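PDB 2NXF: putative dimetal phosphatase from Danio rerio, which probably hydrolyses ADP-ribose and CDP-alcohols such as CDP-choline and CDP-glycerol at a dinuclear metal centre. Local coordinates for residues A[38-43]-A[77-82]; A[199-204]-A[229-234]; A[207-212]-A[249-254]. All coordinates share one frame; numbering follows the deposited sequence.

Contact 1 (A[38-43]-A[77-82]); sequences DLLRDA and DTVMAE
Leu40 and Glu82 form the close-packed part of this helix pair. CD2 of Leu40 rests 3.9 Å from CB of Glu82 and 4.1 Å from CB of Val79, so the branched end of the leucine lies against the aliphatic root of the glutamate and the backbone at Val79. The leucine reaches across because CG lies anti to its backbone N. The two segment axes run nearly parallel, 20° apart, and approach to 9.9 Å.

The outer side is polar and looser. The Glu82 chain folds at its CB-CG bond (chi2 -64°) and offers both carboxylate oxygens to the guanidinium edge of Arg41, in one of the two conformers modelled for that arginine. NE of Arg41 lies 3.2 Å from OE1 of Glu82 in a weak bond; OE2 takes further weak bonds from NE and NH2. The planes stand 67° apart. NH1 of Arg41 makes a shorter bond, 2.7 Å, to OD1 of Asp38, one turn earlier, so a long cation suits a site between two acids.

Both helices, 35-49 and 72-84, link successive parallel strands of the six-stranded sheet; Leu40 also packs on Ile11 of strand 6-11, and Val79 on Tyr16.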
ATOM      1  N   ASP A  38       3.098 -18.676   5.677  1.00 24.13           N
ATOM      2  CA  ASP A  38       3.719 -19.684   4.799  1.00 24.44           C
ATOM      3  C   ASP A  38       3.985 -19.089   3.415  1.00 24.10           C
ATOM      4  O   ASP A  38       5.056 -19.322   2.830  1.00 24.76           O
ATOM      5  CB  ASP A  38       2.823 -20.913   4.676  1.00 24.68           C
ATOM      6  CG  ASP A  38       2.631 -21.638   6.004  1.00 28.31           C
ATOM      7  OD1 ASP A  38       3.541 -21.608   6.865  1.00 29.76           O
ATOM      8  OD2 ASP A  38       1.562 -22.253   6.183  1.00 31.87           O
ATOM      9  N   LEU A  39       3.026 -18.321   2.891  1.00 23.59           N
ATOM     10  CA  LEU A  39       3.236 -17.640   1.617  1.00 23.16           C
ATOM     11  C   LEU A  39       4.361 -16.604   1.741  1.00 23.77           C
ATOM     12  O   LEU A  39       5.224 -16.500   0.862  1.00 23.86           O
ATOM     13  CB  LEU A  39       1.938 -16.978   1.102  1.00 23.19           C
ATOM     14  CG  LEU A  39       0.835 -17.980   0.711  1.00 22.28           C
ATOM     15  CD1 LEU A  39      -0.376 -17.235   0.172  1.00 22.85           C
ATOM     16  CD2 LEU A  39       1.282 -19.013  -0.336  1.00 23.47           C
ATOM     17  N   LEU A  40       4.357 -15.841   2.829  1.00 23.45           N
ATOM     18  CA  LEU A  40       5.412 -14.840   3.061  1.00 23.82           C
ATOM     19  C   LEU A  40       6.815 -15.502   3.135  1.00 23.23           C
ATOM     20  O   LEU A  40       7.781 -15.004   2.514  1.00 23.50           O
ATOM     21  CB  LEU A  40       5.124 -14.050   4.343  1.00 23.02           C
ATOM     22  CG  LEU A  40       6.188 -13.020   4.741  1.00 23.62           C
ATOM     23  CD1 LEU A  40       6.451 -12.041   3.588  1.00 24.52           C
ATOM     24  CD2 LEU A  40       5.756 -12.301   6.045  1.00 25.05           C
ATOM     25  N   ARG A  41       6.913 -16.611   3.870  0.50 23.36           N
ATOM     26  CA  ARG A  41       8.164 -17.367   4.001  0.50 23.67           C
ATOM     27  C   ARG A  41       8.681 -17.823   2.637  0.50 23.65           C
ATOM     28  O   ARG A  41       9.876 -17.721   2.348  0.50 23.24           O
ATOM     29  CB  ARG A  41       7.953 -18.581   4.912  0.50 23.49           C
ATOM     30  CG  ARG A  41       9.207 -19.423   5.199  0.50 24.12           C
ATOM     31  CD  ARG A  41       8.890 -20.504   6.233  0.50 25.14           C
ATOM     32  NE  ARG A  41       7.981 -19.987   7.260  0.50 29.46           N
ATOM     33  CZ  ARG A  41       6.748 -20.435   7.484  0.50 30.45           C
ATOM     34  NH1 ARG A  41       6.257 -21.447   6.777  0.50 31.48           N
ATOM     35  NH2 ARG A  41       6.008 -19.869   8.429  0.50 31.16           N
ATOM     36  N   ASP A  42       7.771 -18.316   1.799  1.00 23.62           N
ATOM     37  CA  ASP A  42       8.145 -18.769   0.455  1.00 23.84           C
ATOM     38  C   ASP A  42       8.574 -17.609  -0.460  1.00 24.04           C
ATOM     39  O   ASP A  42       9.553 -17.745  -1.223  1.00 24.05           O
ATOM     40  CB  ASP A  42       7.034 -19.567  -0.210  1.00 24.84           C
ATOM     41  CG  ASP A  42       7.437 -20.036  -1.596  1.00 26.03           C
ATOM     42  OD1 ASP A  42       8.197 -21.032  -1.699  1.00 26.98           O
ATOM     43  OD2 ASP A  42       7.055 -19.349  -2.567  1.00 31.10           O
ATOM     44  N   ALA A  43       7.858 -16.482  -0.372  1.00 23.41           N
ATOM     45  CA  ALA A  43       8.240 -15.283  -1.143  1.00 23.91           C
ATOM     46  C   ALA A  43       9.678 -14.878  -0.778  1.00 23.98           C
ATOM     47  O   ALA A  43      10.519 -14.619  -1.653  1.00 23.51           O
ATOM     48  CB  ALA A  43       7.280 -14.140  -0.872  1.00 24.50           C
ATOM     49  N   ASP A  77       5.740  -9.650  15.458  1.00 25.19           N
ATOM     50  CA  ASP A  77       7.032 -10.337  15.637  1.00 26.41           C
ATOM     51  C   ASP A  77       7.153 -11.478  14.635  1.00 26.32           C
ATOM     52  O   ASP A  77       8.217 -11.704  14.053  1.00 26.22           O
ATOM     53  CB  ASP A  77       7.154 -10.897  17.053  1.00 27.16           C
ATOM     54  CG  ASP A  77       7.516  -9.836  18.092  1.00 29.95           C
ATOM     55  OD1 ASP A  77       7.850  -8.686  17.728  1.00 33.11           O
ATOM     56  OD2 ASP A  77       7.469 -10.172  19.297  1.00 33.63           O
ATOM     57  N   THR A  78       6.054 -12.196  14.446  1.00 26.22           N
ATOM     58  CA  THR A  78       6.029 -13.346  13.561  1.00 26.64           C
ATOM     59  C   THR A  78       6.373 -12.965  12.124  1.00 26.68           C
ATOM     60  O   THR A  78       7.242 -13.593  11.503  1.00 26.42           O
ATOM     61  CB  THR A  78       4.675 -14.087  13.640  1.00 27.11           C
ATOM     62  OG1 THR A  78       4.562 -14.673  14.947  1.00 27.13           O
ATOM     63  CG2 THR A  78       4.613 -15.212  12.585  1.00 27.56           C
ATOM     64  N   VAL A  79       5.707 -11.938  11.606  1.00 25.92           N
ATOM     65  CA  VAL A  79       5.941 -11.526  10.230  1.00 26.47           C
ATOM     66  C   VAL A  79       7.291 -10.844  10.053  1.00 26.76           C
ATOM     67  O   VAL A  79       7.924 -10.993   8.999  1.00 26.61           O
ATOM     68  CB  VAL A  79       4.793 -10.638   9.644  1.00 26.59           C
ATOM     69  CG1 VAL A  79       3.479 -11.431   9.596  1.00 28.59           C
ATOM     70  CG2 VAL A  79       4.629  -9.331  10.412  1.00 26.57           C
HETATM   71  N   MSE A  80       7.741 -10.113  11.078  1.00 26.64           N
HETATM   72  CA  MSE A  80       9.063  -9.469  11.025  1.00 27.03           C
HETATM   73  C   MSE A  80      10.169 -10.518  10.974  1.00 26.91           C
HETATM   74  O   MSE A  80      11.154 -10.345  10.250  1.00 26.79           O
HETATM   75  CB  MSE A  80       9.295  -8.495  12.198  1.00 27.52           C
HETATM   76  CG  MSE A  80       8.423  -7.225  12.162  1.00 28.22           C
HETATM   77 SE   MSE A  80       8.517  -6.175  10.472  1.00 32.31          SE
HETATM   78  CE  MSE A  80      10.329  -6.208  10.179  1.00 32.49           C
ATOM     79  N   ALA A  81      10.001 -11.616  11.725  1.00 26.13           N
ATOM     80  CA  ALA A  81      10.970 -12.709  11.703  1.00 26.21           C
ATOM     81  C   ALA A  81      11.083 -13.333  10.311  1.00 26.35           C
ATOM     82  O   ALA A  81      12.187 -13.694   9.885  1.00 25.66           O
ATOM     83  CB  ALA A  81      10.620 -13.762  12.738  1.00 26.17           C
ATOM     84  N   GLU A  82       9.959 -13.469   9.605  1.00 25.80           N
ATOM     85  CA  GLU A  82       9.997 -13.993   8.229  1.00 26.61           C
ATOM     86  C   GLU A  82      10.704 -13.029   7.292  1.00 26.53           C
ATOM     87  O   GLU A  82      11.531 -13.449   6.487  1.00 26.66           O
ATOM     88  CB  GLU A  82       8.599 -14.320   7.685  1.00 27.18           C
ATOM     89  CG  GLU A  82       7.836 -15.370   8.522  1.00 28.29           C
ATOM     90  CD  GLU A  82       8.497 -16.734   8.535  1.00 32.06           C
ATOM     91  OE1 GLU A  82       9.290 -17.044   7.615  1.00 30.68           O
ATOM     92  OE2 GLU A  82       8.225 -17.507   9.486  1.00 33.82           O
TER

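Contact 2 (A[199-204]-A[229-234]); sequences GGFSEQ and LPVHPC
Phe201 and Val231 meet at about a right angle, the aromatic side chain running across the branched one. CE2 of Phe201 is 4.0 Å from CG1 of Val231, a methyl that approaches the ring obliquely. The valine puts this methyl forward by setting CG1 anti to its own carbonyl carbon (chi1 -61°), and CB of Val231 already points toward the other segment. Phenylalanine suits the position because its long, rigid ring carries the apolar end to the valine although CB does not head that way.

The second meeting is of a different kind. Leu229 points toward Gly199 and lays CD1 against the glycine backbone, 3.4 Å from Gly199 O and 3.5 Å from Gly199 N. No hydrogen bond crosses here; with no side chain at Gly199, the contact is made by backbone atoms, and the methyl lies against the N and O of that residue. The same Leu229 packs on His265 and follows His228 in the chain, two ligands of one zinc ion. With its side chain about 6 Å from a zinc ion, it stands in the apolar second shell of the metal centre.

Farther along, the turn closes on itself: Cys234 N donates to ND1 of His232 over 3.1 Å at 168°, close to the imidazole plane. NE2 of His232 is bonded to Asp274, so both ring nitrogens are engaged, and a disulfide to Cys272 ties down the end of the segment.

Segment 199-204 leads into helix 203-219, which Ser202 caps at its N-terminus, while 229-234 follows strand 222-227. Phe201 also packs on Val248 of helix 245-253, and Val231 lies between that helix, at Leu249, and strands 258-263 and 279-282.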
ATOM      1  N   GLY A 199      -9.134   6.292   3.469  1.00 25.33           N
ATOM      2  CA  GLY A 199      -8.564   7.540   3.922  1.00 25.06           C
ATOM      3  C   GLY A 199      -8.119   8.334   2.726  1.00 25.11           C
ATOM      4  O   GLY A 199      -8.295   7.911   1.578  1.00 26.01           O
ATOM      5  N   GLY A 200      -7.549   9.496   3.007  1.00 25.61           N
ATOM      6  CA  GLY A 200      -7.039  10.344   1.954  1.00 26.19           C
ATOM      7  C   GLY A 200      -5.696  10.976   2.268  1.00 26.27           C
ATOM      8  O   GLY A 200      -5.102  10.753   3.341  1.00 25.68           O
ATOM      9  N   PHE A 201      -5.257  11.814   1.328  1.00 25.28           N
ATOM     10  CA  PHE A 201      -3.944  12.459   1.404  1.00 25.67           C
ATOM     11  C   PHE A 201      -4.143  13.952   1.677  1.00 24.75           C
ATOM     12  O   PHE A 201      -4.878  14.637   0.946  1.00 25.58           O
ATOM     13  CB  PHE A 201      -3.204  12.254   0.074  1.00 25.26           C
ATOM     14  CG  PHE A 201      -3.139  10.804  -0.364  1.00 26.40           C
ATOM     15  CD1 PHE A 201      -2.077   9.976   0.038  1.00 26.39           C
ATOM     16  CD2 PHE A 201      -4.144  10.266  -1.187  1.00 26.96           C
ATOM     17  CE1 PHE A 201      -2.009   8.624  -0.362  1.00 25.82           C
ATOM     18  CE2 PHE A 201      -4.100   8.898  -1.592  1.00 26.01           C
ATOM     19  CZ  PHE A 201      -3.019   8.078  -1.197  1.00 26.02           C
ATOM     20  N   SER A 202      -3.484  14.466   2.717  1.00 25.28           N
ATOM     21  CA  SER A 202      -3.626  15.889   3.051  1.00 24.61           C
ATOM     22  C   SER A 202      -3.040  16.793   1.953  1.00 25.03           C
ATOM     23  O   SER A 202      -2.184  16.349   1.161  1.00 25.69           O
ATOM     24  CB  SER A 202      -2.980  16.231   4.414  1.00 25.00           C
ATOM     25  OG  SER A 202      -1.558  16.226   4.317  1.00 25.71           O
ATOM     26  N   GLU A 203      -3.497  18.047   1.925  1.00 25.41           N
ATOM     27  CA  GLU A 203      -2.957  19.038   1.021  1.00 26.01           C
ATOM     28  C   GLU A 203      -1.430  19.125   1.217  1.00 25.84           C
ATOM     29  O   GLU A 203      -0.665  19.249   0.244  1.00 25.11           O
ATOM     30  CB  GLU A 203      -3.645  20.390   1.264  1.00 26.83           C
ATOM     31  CG  GLU A 203      -3.092  21.523   0.458  1.00 32.85           C
ATOM     32  CD  GLU A 203      -3.712  22.845   0.873  1.00 39.44           C
ATOM     33  OE1 GLU A 203      -3.437  23.314   2.004  1.00 43.41           O
ATOM     34  OE2 GLU A 203      -4.479  23.419   0.073  1.00 44.29           O
ATOM     35  N   GLN A 204      -0.986  19.050   2.476  1.00 24.96           N
ATOM     36  CA  GLN A 204       0.447  19.132   2.762  1.00 25.15           C
ATOM     37  C   GLN A 204       1.184  17.973   2.087  1.00 24.25           C
ATOM     38  O   GLN A 204       2.256  18.157   1.452  1.00 24.07           O
ATOM     39  CB  GLN A 204       0.706  19.131   4.269  1.00 25.43           C
ATOM     40  CG  GLN A 204       2.192  19.170   4.619  1.00 26.14           C
ATOM     41  CD  GLN A 204       2.454  19.315   6.111  1.00 26.84           C
ATOM     42  OE1 GLN A 204       1.566  19.116   6.948  1.00 28.83           O
ATOM     43  NE2 GLN A 204       3.677  19.663   6.446  1.00 30.42           N
ATOM     44  N   LEU A 229      -3.580   2.445  -0.520  1.00 24.08           N
ATOM     45  CA  LEU A 229      -4.808   2.607  -1.296  1.00 23.60           C
ATOM     46  C   LEU A 229      -4.561   2.956  -2.756  1.00 23.85           C
ATOM     47  O   LEU A 229      -3.737   3.836  -3.072  1.00 24.07           O
ATOM     48  CB  LEU A 229      -5.682   3.736  -0.704  1.00 23.81           C
ATOM     49  CG  LEU A 229      -6.194   3.512   0.727  1.00 23.02           C
ATOM     50  CD1 LEU A 229      -7.035   4.731   1.186  1.00 25.94           C
ATOM     51  CD2 LEU A 229      -6.975   2.236   0.833  1.00 26.31           C
ATOM     52  N   PRO A 230      -5.303   2.297  -3.658  1.00 23.48           N
ATOM     53  CA  PRO A 230      -5.281   2.673  -5.080  1.00 23.89           C
ATOM     54  C   PRO A 230      -5.988   4.013  -5.311  1.00 23.71           C
ATOM     55  O   PRO A 230      -6.814   4.445  -4.485  1.00 23.85           O
ATOM     56  CB  PRO A 230      -6.061   1.538  -5.759  1.00 23.58           C
ATOM     57  CG  PRO A 230      -6.978   1.012  -4.702  1.00 25.16           C
ATOM     58  CD  PRO A 230      -6.176   1.134  -3.410  1.00 23.45           C
ATOM     59  N   VAL A 231      -5.655   4.655  -6.430  1.00 23.63           N
ATOM     60  CA  VAL A 231      -6.275   5.943  -6.770  1.00 23.17           C
ATOM     61  C   VAL A 231      -6.926   5.976  -8.155  1.00 23.44           C
ATOM     62  O   VAL A 231      -7.681   6.898  -8.457  1.00 22.96           O
ATOM     63  CB  VAL A 231      -5.289   7.134  -6.622  1.00 23.05           C
ATOM     64  CG1 VAL A 231      -4.780   7.273  -5.158  1.00 24.27           C
ATOM     65  CG2 VAL A 231      -4.108   6.996  -7.630  1.00 23.46           C
ATOM     66  N   HIS A 232      -6.669   4.976  -9.001  1.00 23.60           N
ATOM     67  CA  HIS A 232      -7.279   5.006 -10.345  1.00 23.96           C
ATOM     68  C   HIS A 232      -8.461   4.037 -10.407  1.00 24.21           C
ATOM     69  O   HIS A 232      -8.296   2.850 -10.152  1.00 23.33           O
ATOM     70  CB  HIS A 232      -6.253   4.674 -11.434  1.00 24.46           C
ATOM     71  CG  HIS A 232      -6.654   5.173 -12.788  1.00 25.32           C
ATOM     72  ND1 HIS A 232      -7.864   4.852 -13.370  1.00 28.38           N
ATOM     73  CD2 HIS A 232      -6.014   5.982 -13.664  1.00 26.48           C
ATOM     74  CE1 HIS A 232      -7.949   5.448 -14.550  1.00 28.33           C
ATOM     75  NE2 HIS A 232      -6.840   6.140 -14.752  1.00 26.77           N
ATOM     76  N   PRO A 233      -9.666   4.549 -10.739  1.00 24.58           N
ATOM     77  CA  PRO A 233     -10.837   3.680 -10.813  1.00 24.82           C
ATOM     78  C   PRO A 233     -10.717   2.461 -11.746  1.00 25.34           C
ATOM     79  O   PRO A 233     -11.461   1.492 -11.567  1.00 25.86           O
ATOM     80  CB  PRO A 233     -11.950   4.623 -11.313  1.00 25.27           C
ATOM     81  CG  PRO A 233     -11.512   5.962 -10.915  1.00 26.24           C
ATOM     82  CD  PRO A 233     -10.012   5.960 -11.015  1.00 25.06           C
ATOM     83  N   CYS A 234      -9.818   2.515 -12.740  0.60 25.69           N
ATOM     84  CA  CYS A 234      -9.597   1.362 -13.643  0.60 26.72           C
ATOM     85  C   CYS A 234      -8.792   0.246 -12.990  0.60 25.83           C
ATOM     86  O   CYS A 234      -8.753  -0.876 -13.504  0.60 25.13           O
ATOM     87  CB  CYS A 234      -8.914   1.756 -14.966  0.60 27.21           C
ATOM     88  SG  CYS A 234      -7.412   2.781 -14.863  0.60 33.83           S
TER

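Contact 3 (A[207-212]-A[249-254]); sequences QWLDAV and LSVLRS
Val251 turns CG1 anti to its backbone N (chi1 172°), and Leu209 does the same with CG (chi1 173°), so that each side chain extends into the seam between the two helices. Asp210 takes a like torsion, and its carboxylate lies beside the valine at the outer edge. One methyl of Val251 therefore makes the apolar contact: CG1 of Val251 is 4.1 Å from CG of Leu209 and 3.8 Å from CA of Asp210. The backbones come close here, with the CA atoms of Asp210 and Val251 6.0 Å apart, and a short beta-branched residue fits such a narrow gap. Leucine, with its longer reach, suits the inner side, where Leu209 also touches Val145 of strand 142-146.

The polar side is built differently. OD1 of Asp210 lies 3.8 Å from CG1 of Val251, a packing distance without a bond, and finds its direct polar partner in His255, just beyond the second segment. It is also met by a water that donates to OD1 of Asp210 over 3.1 Å. That water has a weak link, 3.3 Å, to OG of Ser254, and so bridges the two segments where no direct hydrogen bond joins them. Aspartate thus fits a border position: its CB packs on the valine while its carboxylate deals with histidine and water.

Helix 203-219 precedes strand 222-227, and helix 245-253 forms the connection from that strand to its parallel neighbour 258-263, a beta-alpha-beta crossover. The two helices, lying side by side against the mixed seven-stranded sheet, form part of an outer helical layer of the four-layered alpha-beta-beta-alpha fold of calcineurin-like phosphoesterases, here well away from the metal site.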
ATOM      1  N   GLN A 207       1.163  18.416  -1.805  1.00 23.95           N
ATOM      2  CA  GLN A 207       2.088  19.479  -2.209  1.00 25.30           C
ATOM      3  C   GLN A 207       3.519  18.938  -2.224  1.00 24.11           C
ATOM      4  O   GLN A 207       4.304  19.241  -3.130  1.00 22.85           O
ATOM      5  CB  GLN A 207       1.936  20.701  -1.294  1.00 24.93           C
ATOM      6  CG  GLN A 207       0.655  21.488  -1.620  1.00 28.44           C
ATOM      7  CD  GLN A 207       0.414  22.704  -0.730  1.00 30.60           C
ATOM      8  OE1 GLN A 207       0.866  22.757   0.422  1.00 39.72           O
ATOM      9  NE2 GLN A 207      -0.323  23.680  -1.255  1.00 34.98           N
ATOM     10  N   TRP A 208       3.849  18.108  -1.235  1.00 24.03           N
ATOM     11  CA  TRP A 208       5.166  17.481  -1.200  1.00 24.32           C
ATOM     12  C   TRP A 208       5.361  16.473  -2.350  1.00 24.29           C
ATOM     13  O   TRP A 208       6.385  16.494  -3.037  1.00 24.61           O
ATOM     14  CB  TRP A 208       5.391  16.826   0.168  1.00 25.06           C
ATOM     15  CG  TRP A 208       6.561  15.875   0.287  1.00 25.74           C
ATOM     16  CD1 TRP A 208       7.879  16.188   0.554  1.00 28.13           C
ATOM     17  CD2 TRP A 208       6.502  14.445   0.208  1.00 26.09           C
ATOM     18  NE1 TRP A 208       8.637  15.035   0.623  1.00 27.82           N
ATOM     19  CE2 TRP A 208       7.815  13.953   0.418  1.00 27.21           C
ATOM     20  CE3 TRP A 208       5.463  13.531  -0.024  1.00 26.72           C
ATOM     21  CZ2 TRP A 208       8.116  12.595   0.390  1.00 27.34           C
ATOM     22  CZ3 TRP A 208       5.761  12.161  -0.050  1.00 27.34           C
ATOM     23  CH2 TRP A 208       7.078  11.712   0.162  1.00 27.56           C
ATOM     24  N   LEU A 209       4.381  15.607  -2.562  1.00 24.81           N
ATOM     25  CA  LEU A 209       4.446  14.667  -3.689  1.00 24.02           C
ATOM     26  C   LEU A 209       4.643  15.447  -5.006  1.00 23.60           C
ATOM     27  O   LEU A 209       5.507  15.123  -5.826  1.00 23.48           O
ATOM     28  CB  LEU A 209       3.134  13.883  -3.768  1.00 24.18           C
ATOM     29  CG  LEU A 209       3.023  12.991  -5.016  1.00 23.00           C
ATOM     30  CD1 LEU A 209       4.154  11.953  -5.088  1.00 24.93           C
ATOM     31  CD2 LEU A 209       1.620  12.319  -4.999  1.00 24.59           C
ATOM     32  N   ASP A 210       3.839  16.486  -5.199  1.00 23.27           N
ATOM     33  CA  ASP A 210       3.943  17.305  -6.412  1.00 24.00           C
ATOM     34  C   ASP A 210       5.350  17.906  -6.584  1.00 24.58           C
ATOM     35  O   ASP A 210       5.891  17.938  -7.693  1.00 24.13           O
ATOM     36  CB  ASP A 210       2.878  18.404  -6.406  1.00 23.83           C
ATOM     37  CG  ASP A 210       2.864  19.186  -7.687  1.00 26.21           C
ATOM     38  OD1 ASP A 210       2.588  18.596  -8.757  1.00 28.82           O
ATOM     39  OD2 ASP A 210       3.183  20.386  -7.638  1.00 29.23           O
ATOM     40  N   ALA A 211       5.941  18.354  -5.474  1.00 24.32           N
ATOM     41  CA  ALA A 211       7.305  18.922  -5.488  1.00 23.90           C
ATOM     42  C   ALA A 211       8.346  17.868  -5.836  1.00 23.44           C
ATOM     43  O   ALA A 211       9.236  18.116  -6.658  1.00 22.77           O
ATOM     44  CB  ALA A 211       7.631  19.558  -4.133  1.00 24.69           C
ATOM     45  N   VAL A 212       8.237  16.700  -5.202  1.00 23.83           N
ATOM     46  CA  VAL A 212       9.135  15.559  -5.495  1.00 23.14           C
ATOM     47  C   VAL A 212       9.088  15.260  -6.998  1.00 23.35           C
ATOM     48  O   VAL A 212      10.124  15.129  -7.662  1.00 22.85           O
ATOM     49  CB  VAL A 212       8.762  14.317  -4.646  1.00 23.31           C
ATOM     50  CG1 VAL A 212       9.578  13.088  -5.070  1.00 23.49           C
ATOM     51  CG2 VAL A 212       9.033  14.619  -3.161  1.00 24.23           C
ATOM     52  N   LEU A 249      -4.628  11.744  -8.785  1.00 23.73           N
ATOM     53  CA  LEU A 249      -4.520  11.592 -10.249  1.00 23.11           C
ATOM     54  C   LEU A 249      -4.130  12.906 -10.902  1.00 23.38           C
ATOM     55  O   LEU A 249      -3.315  12.926 -11.823  1.00 24.17           O
ATOM     56  CB  LEU A 249      -5.817  11.064 -10.861  1.00 24.01           C
ATOM     57  CG  LEU A 249      -6.186   9.645 -10.427  1.00 23.96           C
ATOM     58  CD1 LEU A 249      -7.581   9.299 -10.923  1.00 25.14           C
ATOM     59  CD2 LEU A 249      -5.137   8.644 -10.939  1.00 26.68           C
ATOM     60  N   SER A 250      -4.703  14.014 -10.432  1.00 22.83           N
ATOM     61  CA  SER A 250      -4.385  15.322 -10.996  0.50 23.42           C
ATOM     62  C   SER A 250      -2.899  15.646 -10.873  1.00 23.67           C
ATOM     63  O   SER A 250      -2.306  16.198 -11.807  1.00 24.60           O
ATOM     64  CB  SER A 250      -5.221  16.408 -10.322  0.50 23.13           C
ATOM     65  OG  SER A 250      -6.563  16.333 -10.757  0.50 23.09           O
ATOM     66  N   VAL A 251      -2.311  15.306  -9.720  1.00 23.78           N
ATOM     67  CA  VAL A 251      -0.868  15.481  -9.504  1.00 23.85           C
ATOM     68  C   VAL A 251      -0.063  14.561 -10.442  1.00 24.02           C
ATOM     69  O   VAL A 251       0.815  15.039 -11.166  1.00 23.83           O
ATOM     70  CB  VAL A 251      -0.463  15.243  -8.028  1.00 23.88           C
ATOM     71  CG1 VAL A 251       1.071  15.243  -7.867  1.00 24.59           C
ATOM     72  CG2 VAL A 251      -1.090  16.323  -7.136  1.00 24.82           C
ATOM     73  N   LEU A 252      -0.410  13.280 -10.480  1.00 24.33           N
ATOM     74  CA  LEU A 252       0.347  12.317 -11.291  1.00 24.11           C
ATOM     75  C   LEU A 252       0.350  12.691 -12.762  1.00 24.80           C
ATOM     76  O   LEU A 252       1.386  12.578 -13.434  1.00 24.55           O
ATOM     77  CB  LEU A 252      -0.216  10.910 -11.135  1.00 24.36           C
ATOM     78  CG  LEU A 252      -0.282  10.348  -9.715  1.00 22.96           C
ATOM     79  CD1 LEU A 252      -0.876   8.939  -9.754  1.00 26.21           C
ATOM     80  CD2 LEU A 252       1.100  10.383  -9.030  1.00 24.32           C
ATOM     81  N   ARG A 253      -0.807  13.134 -13.257  1.00 24.63           N
ATOM     82  CA  ARG A 253      -0.971  13.468 -14.681  1.00 25.26           C
ATOM     83  C   ARG A 253      -0.162  14.696 -15.120  1.00 25.54           C
ATOM     84  O   ARG A 253       0.051  14.910 -16.318  1.00 25.64           O
ATOM     85  CB  ARG A 253      -2.450  13.647 -15.018  1.00 25.46           C
ATOM     86  CG  ARG A 253      -3.215  12.326 -14.932  1.00 26.75           C
ATOM     87  CD  ARG A 253      -4.718  12.522 -15.022  1.00 29.13           C
ATOM     88  NE  ARG A 253      -5.406  11.230 -15.098  1.00 31.34           N
ATOM     89  CZ  ARG A 253      -6.664  11.025 -14.712  1.00 32.03           C
ATOM     90  NH1 ARG A 253      -7.375  12.021 -14.197  1.00 32.56           N
ATOM     91  NH2 ARG A 253      -7.207   9.821 -14.841  1.00 31.29           N
ATOM     92  N   SER A 254       0.281  15.485 -14.138  1.00 25.22           N
ATOM     93  CA  SER A 254       1.108  16.673 -14.350  1.00 26.67           C
ATOM     94  C   SER A 254       2.590  16.369 -14.554  1.00 26.01           C
ATOM     95  O   SER A 254       3.368  17.275 -14.870  1.00 26.59           O
ATOM     96  CB  SER A 254       0.976  17.593 -13.128  1.00 26.93           C
ATOM     97  OG  SER A 254      -0.326  18.162 -13.105  1.00 32.93           O
TER
HETATM   98  O   HOH W   1      -0.252  19.154  -9.913  1.00 40.64           O

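Contacts 1 and 3 are counterparts on opposite sides of the chain's centre, their centres 34 Å apart: each joins two helices of an outer layer, apolar toward the sheet and polar at the outer edge. Their polar sides differ, since contact 1 uses a direct but weakly bonded salt bridge and contact 3 a histidine and a water. Contact 2 is the buried one: all four touching residues are buried, Leu229 lies next to zinc ligands, and no hydrogen bond crosses it, one meeting being apolar and the other a methyl against backbone. It shares helix 203-219 with contact 3 and touches it directly, Val231 O packing 3.4 Å from Leu249 CD1. Contact 1 stays about 18 Å from contact 2 at the nearest atoms.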